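Local coordinates for high-affinity zinc uptake system protein znuA (Streptococcus suis, PDB 3MFQ) that binds zinc and probably acts as the metal-capturing solute-binding component of a metal-uptake transporter, at residues Ser5-Asn17 with Asp26-Pro40. Numbering follows the deposited sequence.
Sequences SKPRVAVTTSFLN and DEVERDLLIPAGEDP
Val11 and Leu32 pair at the C-terminal end of parallel strands 8-11 and 29-32, joined by helix 14-24 as a beta-alpha-beta crossover; 29-32 is an outermost strand of the four-stranded parallel sheet. Packing is tight here. Leu33 N donates to Val11 O at 2.7 Å, and Val11 CG2 lies 3.7 Å from Leu32 CD1, the two side chains crossing at about a right angle. Just after the strands, Ile34 N also bonds Thr12 O at 2.7 Å, in the carbonyl plane. Strand 58-61 flanks 8-11 on its other edge, where Val59 touches Ala10.

Toward the N-terminal ends, the side chains of Arg8, Glu29 and Asp31 form a looser, polar salt-bridge network. With chi1 at -173°, Arg8 sends CG away from its own N, and a bend at chi3 brings NH1 to 2.8 Å from Asp31 OD2 in a salt bridge; the carboxylate plane stands 84° from the guanidinium. Arg8 NH2 lies 3.6 Å from OE1 of Glu29, a longer salt bridge to a poorly ordered side chain. Lys6, exposed and extended beyond CG, reaches Asp26 O with NZ. On the opposite face, Arg30 NH1 makes a weak hydrogen bond to Asn17 OD1.

Beyond the strands, the 26-40 chain leads through a type II turn, Pro35 to Glu38, to Pro40, whose side chain lies about 7 Å from the bound zinc ion, next to the ligand His41. Pro40 CG meets Thr13 CG2 at 3.9 Å. Between Ser14 and Ile34, one water accepts from Ser14 N and donates to Ile34 O at 3.1 Å.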
loop_
_atom_site.group_PDB
_atom_site.type_symbol
_atom_site.label_atom_id
_atom_site.label_comp_id
_atom_site.label_asym_id
_atom_site.label_seq_id
_atom_site.Cartn_x
_atom_site.Cartn_y
_atom_site.Cartn_z
ATOM N N SER A 5 1.714 8.573 -30.473
ATOM C CA SER A 5 3.105 8.997 -30.567
ATOM C C SER A 5 3.789 8.916 -29.205
ATOM O O SER A 5 4.868 8.339 -29.079
ATOM C CB SER A 5 3.195 10.416 -31.132
ATOM O OG SER A 5 4.533 10.765 -31.434
ATOM N N LYS A 6 3.156 9.495 -28.186
ATOM C CA LYS A 6 3.666 9.425 -26.818
ATOM C C LYS A 6 3.891 7.981 -26.379
ATOM O O LYS A 6 3.057 7.113 -26.639
ATOM C CB LYS A 6 2.691 10.092 -25.844
ATOM C CG LYS A 6 2.727 11.608 -25.830
ATOM C CD LYS A 6 1.770 12.157 -24.780
ATOM C CE LYS A 6 1.872 13.670 -24.663
ATOM N NZ LYS A 6 0.882 14.221 -23.694
ATOM N N PRO A 7 5.019 7.721 -25.702
ATOM C CA PRO A 7 5.313 6.383 -25.179
ATOM C C PRO A 7 4.181 5.867 -24.300
ATOM O O PRO A 7 3.569 6.635 -23.557
ATOM C CB PRO A 7 6.574 6.606 -24.341
ATOM C CG PRO A 7 7.213 7.792 -24.937
ATOM C CD PRO A 7 6.097 8.676 -25.402
ATOM N N ARG A 8 3.907 4.570 -24.391
ATOM C CA ARG A 8 2.841 3.956 -23.613
ATOM C C ARG A 8 3.426 3.096 -22.499
ATOM O O ARG A 8 4.138 2.126 -22.747
ATOM C CB ARG A 8 1.921 3.130 -24.519
ATOM C CG ARG A 8 0.669 2.587 -23.838
ATOM C CD ARG A 8 -0.476 2.417 -24.823
ATOM N NE ARG A 8 -0.759 3.665 -25.527
ATOM C CZ ARG A 8 -1.459 4.673 -25.012
ATOM N NH1 ARG A 8 -1.947 4.584 -23.782
ATOM N NH2 ARG A 8 -1.667 5.771 -25.725
ATOM N N VAL A 9 3.109 3.458 -21.263
ATOM C CA VAL A 9 3.607 2.746 -20.095
ATOM C C VAL A 9 2.462 2.167 -19.279
ATOM O O VAL A 9 1.799 2.893 -18.561
ATOM C CB VAL A 9 4.445 3.686 -19.204
ATOM C CG1 VAL A 9 4.862 2.965 -17.983
ATOM C CG2 VAL A 9 5.611 4.242 -19.982
ATOM N N ALA A 10 2.285 0.853 -19.355
ATOM C CA ALA A 10 1.230 0.162 -18.637
ATOM C C ALA A 10 1.556 0.126 -17.145
ATOM O O ALA A 10 2.708 -0.028 -16.741
ATOM C CB ALA A 10 1.056 -1.215 -19.193
ATOM N N VAL A 11 0.535 0.311 -16.324
ATOM C CA VAL A 11 0.766 0.497 -14.910
ATOM C C VAL A 11 -0.302 -0.240 -14.111
ATOM O O VAL A 11 -1.497 -0.062 -14.332
ATOM C CB VAL A 11 0.838 2.007 -14.546
ATOM C CG1 VAL A 11 1.577 2.808 -15.634
ATOM C CG2 VAL A 11 -0.554 2.573 -14.306
ATOM N N THR A 12 0.148 -1.095 -13.200
ATOM C CA THR A 12 -0.749 -2.013 -12.508
ATOM C C THR A 12 -1.696 -1.311 -11.543
ATOM O O THR A 12 -2.913 -1.437 -11.659
ATOM C CB THR A 12 0.027 -3.124 -11.766
ATOM O OG1 THR A 12 1.090 -2.540 -11.002
ATOM C CG2 THR A 12 0.617 -4.108 -12.763
ATOM N N THR A 13 -1.142 -0.563 -10.597
ATOM C CA THR A 13 -1.956 0.039 -9.550
ATOM C C THR A 13 -1.944 1.558 -9.596
ATOM O O THR A 13 -1.076 2.167 -10.220
ATOM C CB THR A 13 -1.477 -0.388 -8.164
ATOM O OG1 THR A 13 -0.345 0.405 -7.793
ATOM C CG2 THR A 13 -1.094 -1.860 -8.167
ATOM N N SER A 14 -2.912 2.160 -8.916
ATOM C CA SER A 14 -3.005 3.607 -8.826
ATOM C C SER A 14 -1.746 4.198 -8.208
ATOM O O SER A 14 -1.422 5.363 -8.437
ATOM C CB SER A 14 -4.225 4.004 -8.000
ATOM O OG SER A 14 -4.200 3.361 -6.738
ATOM N N PHE A 15 -1.042 3.396 -7.415
ATOM C CA PHE A 15 0.216 3.837 -6.826
ATOM C C PHE A 15 1.152 4.266 -7.927
ATOM O O PHE A 15 1.618 5.402 -7.968
ATOM C CB PHE A 15 0.882 2.706 -6.054
ATOM C CG PHE A 15 0.163 2.321 -4.812
ATOM C CD1 PHE A 15 0.305 3.068 -3.660
ATOM C CD2 PHE A 15 -0.653 1.207 -4.791
ATOM C CE1 PHE A 15 -0.358 2.713 -2.512
ATOM C CE2 PHE A 15 -1.319 0.846 -3.646
ATOM C CZ PHE A 15 -1.173 1.600 -2.504
ATOM N N LEU A 16 1.434 3.330 -8.819
ATOM C CA LEU A 16 2.351 3.584 -9.905
ATOM C C LEU A 16 1.790 4.698 -10.780
ATOM O O LEU A 16 2.518 5.622 -11.153
ATOM C CB LEU A 16 2.607 2.295 -10.683
ATOM C CG LEU A 16 2.983 1.150 -9.734
ATOM C CD1 LEU A 16 3.373 -0.104 -10.495
ATOM C CD2 LEU A 16 4.099 1.576 -8.788
ATOM N N ASN A 17 0.489 4.631 -11.068
ATOM C CA ASN A 17 -0.182 5.685 -11.832
ATOM C C ASN A 17 0.195 7.092 -11.368
ATOM O O ASN A 17 0.418 7.983 -12.184
ATOM C CB ASN A 17 -1.703 5.524 -11.783
ATOM C CG ASN A 17 -2.413 6.449 -12.759
ATOM O OD1 ASN A 17 -2.121 6.439 -13.955
ATOM N ND2 ASN A 17 -3.346 7.253 -12.257
ATOM N N ASP A 26 3.198 14.836 -18.091
ATOM C CA ASP A 26 2.345 14.551 -19.237
ATOM C C ASP A 26 3.160 14.063 -20.426
ATOM O O ASP A 26 2.670 14.039 -21.553
ATOM C CB ASP A 26 1.552 15.798 -19.633
ATOM C CG ASP A 26 0.686 16.322 -18.500
ATOM O OD1 ASP A 26 0.155 15.498 -17.724
ATOM O OD2 ASP A 26 0.531 17.558 -18.386
ATOM N N GLU A 27 4.404 13.666 -20.173
ATOM C CA GLU A 27 5.309 13.280 -21.251
ATOM C C GLU A 27 5.050 11.869 -21.778
ATOM O O GLU A 27 5.368 11.570 -22.924
ATOM C CB GLU A 27 6.770 13.429 -20.811
ATOM C CG GLU A 27 7.200 14.865 -20.531
ATOM C CD GLU A 27 7.282 15.719 -21.786
ATOM O OE1 GLU A 27 7.193 15.159 -22.899
ATOM O OE2 GLU A 27 7.443 16.952 -21.659
ATOM N N VAL A 28 4.480 11.005 -20.945
ATOM C CA VAL A 28 4.160 9.643 -21.369
ATOM C C VAL A 28 2.662 9.391 -21.306
ATOM O O VAL A 28 1.910 10.215 -20.788
ATOM C CB VAL A 28 4.865 8.584 -20.502
ATOM C CG1 VAL A 28 6.371 8.769 -20.555
ATOM C CG2 VAL A 28 4.358 8.655 -19.074
ATOM N N GLU A 29 2.233 8.246 -21.826
ATOM C CA GLU A 29 0.817 7.889 -21.829
ATOM C C GLU A 29 0.536 6.686 -20.927
ATOM O O GLU A 29 0.942 5.565 -21.231
ATOM C CB GLU A 29 0.354 7.581 -23.249
ATOM C CG GLU A 29 -1.133 7.748 -23.447
ATOM C CD GLU A 29 -1.458 9.012 -24.206
ATOM O OE1 GLU A 29 -0.857 9.222 -25.280
ATOM O OE2 GLU A 29 -2.309 9.795 -23.734
ATOM N N ARG A 30 -0.181 6.915 -19.833
ATOM C CA ARG A 30 -0.335 5.887 -18.803
ATOM C C ARG A 30 -1.543 4.947 -18.975
ATOM O O ARG A 30 -2.672 5.382 -19.215
ATOM C CB ARG A 30 -0.289 6.526 -17.403
ATOM C CG ARG A 30 1.104 7.080 -17.038
ATOM C CD ARG A 30 1.155 7.833 -15.715
ATOM N NE ARG A 30 0.614 9.183 -15.835
ATOM C CZ ARG A 30 -0.681 9.467 -15.767
ATOM N NH1 ARG A 30 -1.561 8.493 -15.583
ATOM N NH2 ARG A 30 -1.100 10.717 -15.887
ATOM N N ASP A 31 -1.279 3.649 -18.853
ATOM C CA ASP A 31 -2.310 2.628 -18.980
ATOM C C ASP A 31 -2.527 1.903 -17.660
ATOM O O ASP A 31 -1.932 0.855 -17.409
ATOM C CB ASP A 31 -1.932 1.622 -20.067
ATOM C CG ASP A 31 -2.886 1.649 -21.238
ATOM O OD1 ASP A 31 -3.972 1.039 -21.132
ATOM O OD2 ASP A 31 -2.553 2.282 -22.261
ATOM N N LEU A 32 -3.379 2.469 -16.814
ATOM C CA LEU A 32 -3.685 1.849 -15.536
ATOM C C LEU A 32 -4.524 0.598 -15.739
ATOM O O LEU A 32 -5.560 0.635 -16.404
ATOM C CB LEU A 32 -4.410 2.827 -14.615
ATOM C CG LEU A 32 -4.844 2.229 -13.276
ATOM C CD1 LEU A 32 -3.675 1.545 -12.588
ATOM C CD2 LEU A 32 -5.448 3.295 -12.380
ATOM N N LEU A 33 -4.070 -0.508 -15.163
ATOM C CA LEU A 33 -4.761 -1.781 -15.312
ATOM C C LEU A 33 -5.768 -1.991 -14.191
ATOM O O LEU A 33 -6.955 -2.198 -14.439
ATOM C CB LEU A 33 -3.757 -2.931 -15.330
ATOM C CG LEU A 33 -2.549 -2.720 -16.242
ATOM C CD1 LEU A 33 -1.810 -4.030 -16.432
ATOM C CD2 LEU A 33 -2.980 -2.153 -17.580
ATOM N N ILE A 34 -5.283 -1.933 -12.956
ATOM C CA ILE A 34 -6.130 -2.128 -11.788
ATOM C C ILE A 34 -6.696 -0.796 -11.301
ATOM O O ILE A 34 -5.962 0.043 -10.778
ATOM C CB ILE A 34 -5.354 -2.810 -10.645
ATOM C CG1 ILE A 34 -4.640 -4.062 -11.164
ATOM C CG2 ILE A 34 -6.286 -3.147 -9.494
ATOM C CD1 ILE A 34 -3.843 -4.795 -10.115
ATOM N N PRO A 35 -8.008 -0.598 -11.480
ATOM C CA PRO A 35 -8.694 0.642 -11.099
ATOM C C PRO A 35 -8.597 0.911 -9.603
ATOM O O PRO A 35 -8.738 -0.013 -8.804
ATOM C CB PRO A 35 -10.151 0.369 -11.484
ATOM C CG PRO A 35 -10.082 -0.710 -12.508
ATOM C CD PRO A 35 -8.930 -1.567 -12.096
ATOM N N ALA A 36 -8.361 2.166 -9.236
ATOM C CA ALA A 36 -8.310 2.551 -7.833
ATOM C C ALA A 36 -9.542 2.032 -7.108
ATOM O O ALA A 36 -10.660 2.151 -7.607
ATOM C CB ALA A 36 -8.220 4.061 -7.703
ATOM N N GLY A 37 -9.334 1.447 -5.937
ATOM C CA GLY A 37 -10.430 0.907 -5.159
ATOM C C GLY A 37 -10.526 -0.599 -5.278
ATOM O O GLY A 37 -11.229 -1.243 -4.501
ATOM N N GLU A 38 -9.824 -1.162 -6.258
ATOM C CA GLU A 38 -9.790 -2.610 -6.434
ATOM C C GLU A 38 -8.575 -3.225 -5.740
ATOM O O GLU A 38 -7.664 -2.514 -5.313
ATOM C CB GLU A 38 -9.816 -2.984 -7.917
ATOM C CG GLU A 38 -11.082 -2.548 -8.641
ATOM C CD GLU A 38 -11.228 -3.184 -10.011
ATOM O OE1 GLU A 38 -10.783 -4.340 -10.186
ATOM O OE2 GLU A 38 -11.799 -2.533 -10.912
ATOM N N ASP A 39 -8.568 -4.549 -5.632
ATOM C CA ASP A 39 -7.534 -5.250 -4.885
ATOM C C ASP A 39 -6.621 -6.067 -5.791
ATOM O O ASP A 39 -7.035 -7.082 -6.345
ATOM C CB ASP A 39 -8.179 -6.161 -3.842
ATOM C CG ASP A 39 -7.163 -6.862 -2.970
ATOM O OD1 ASP A 39 -5.952 -6.766 -3.261
ATOM O OD2 ASP A 39 -7.579 -7.510 -1.987
ATOM N N PRO A 40 -5.362 -5.628 -5.933
ATOM C CA PRO A 40 -4.371 -6.315 -6.767
ATOM C C PRO A 40 -4.140 -7.757 -6.327
ATOM O O PRO A 40 -3.793 -8.590 -7.160
ATOM C CB PRO A 40 -3.101 -5.484 -6.554
ATOM C CG PRO A 40 -3.601 -4.132 -6.167
ATOM C CD PRO A 40 -4.825 -4.390 -5.344
HETATM O O HOH W 1 -5.401 1.066 -7.927
#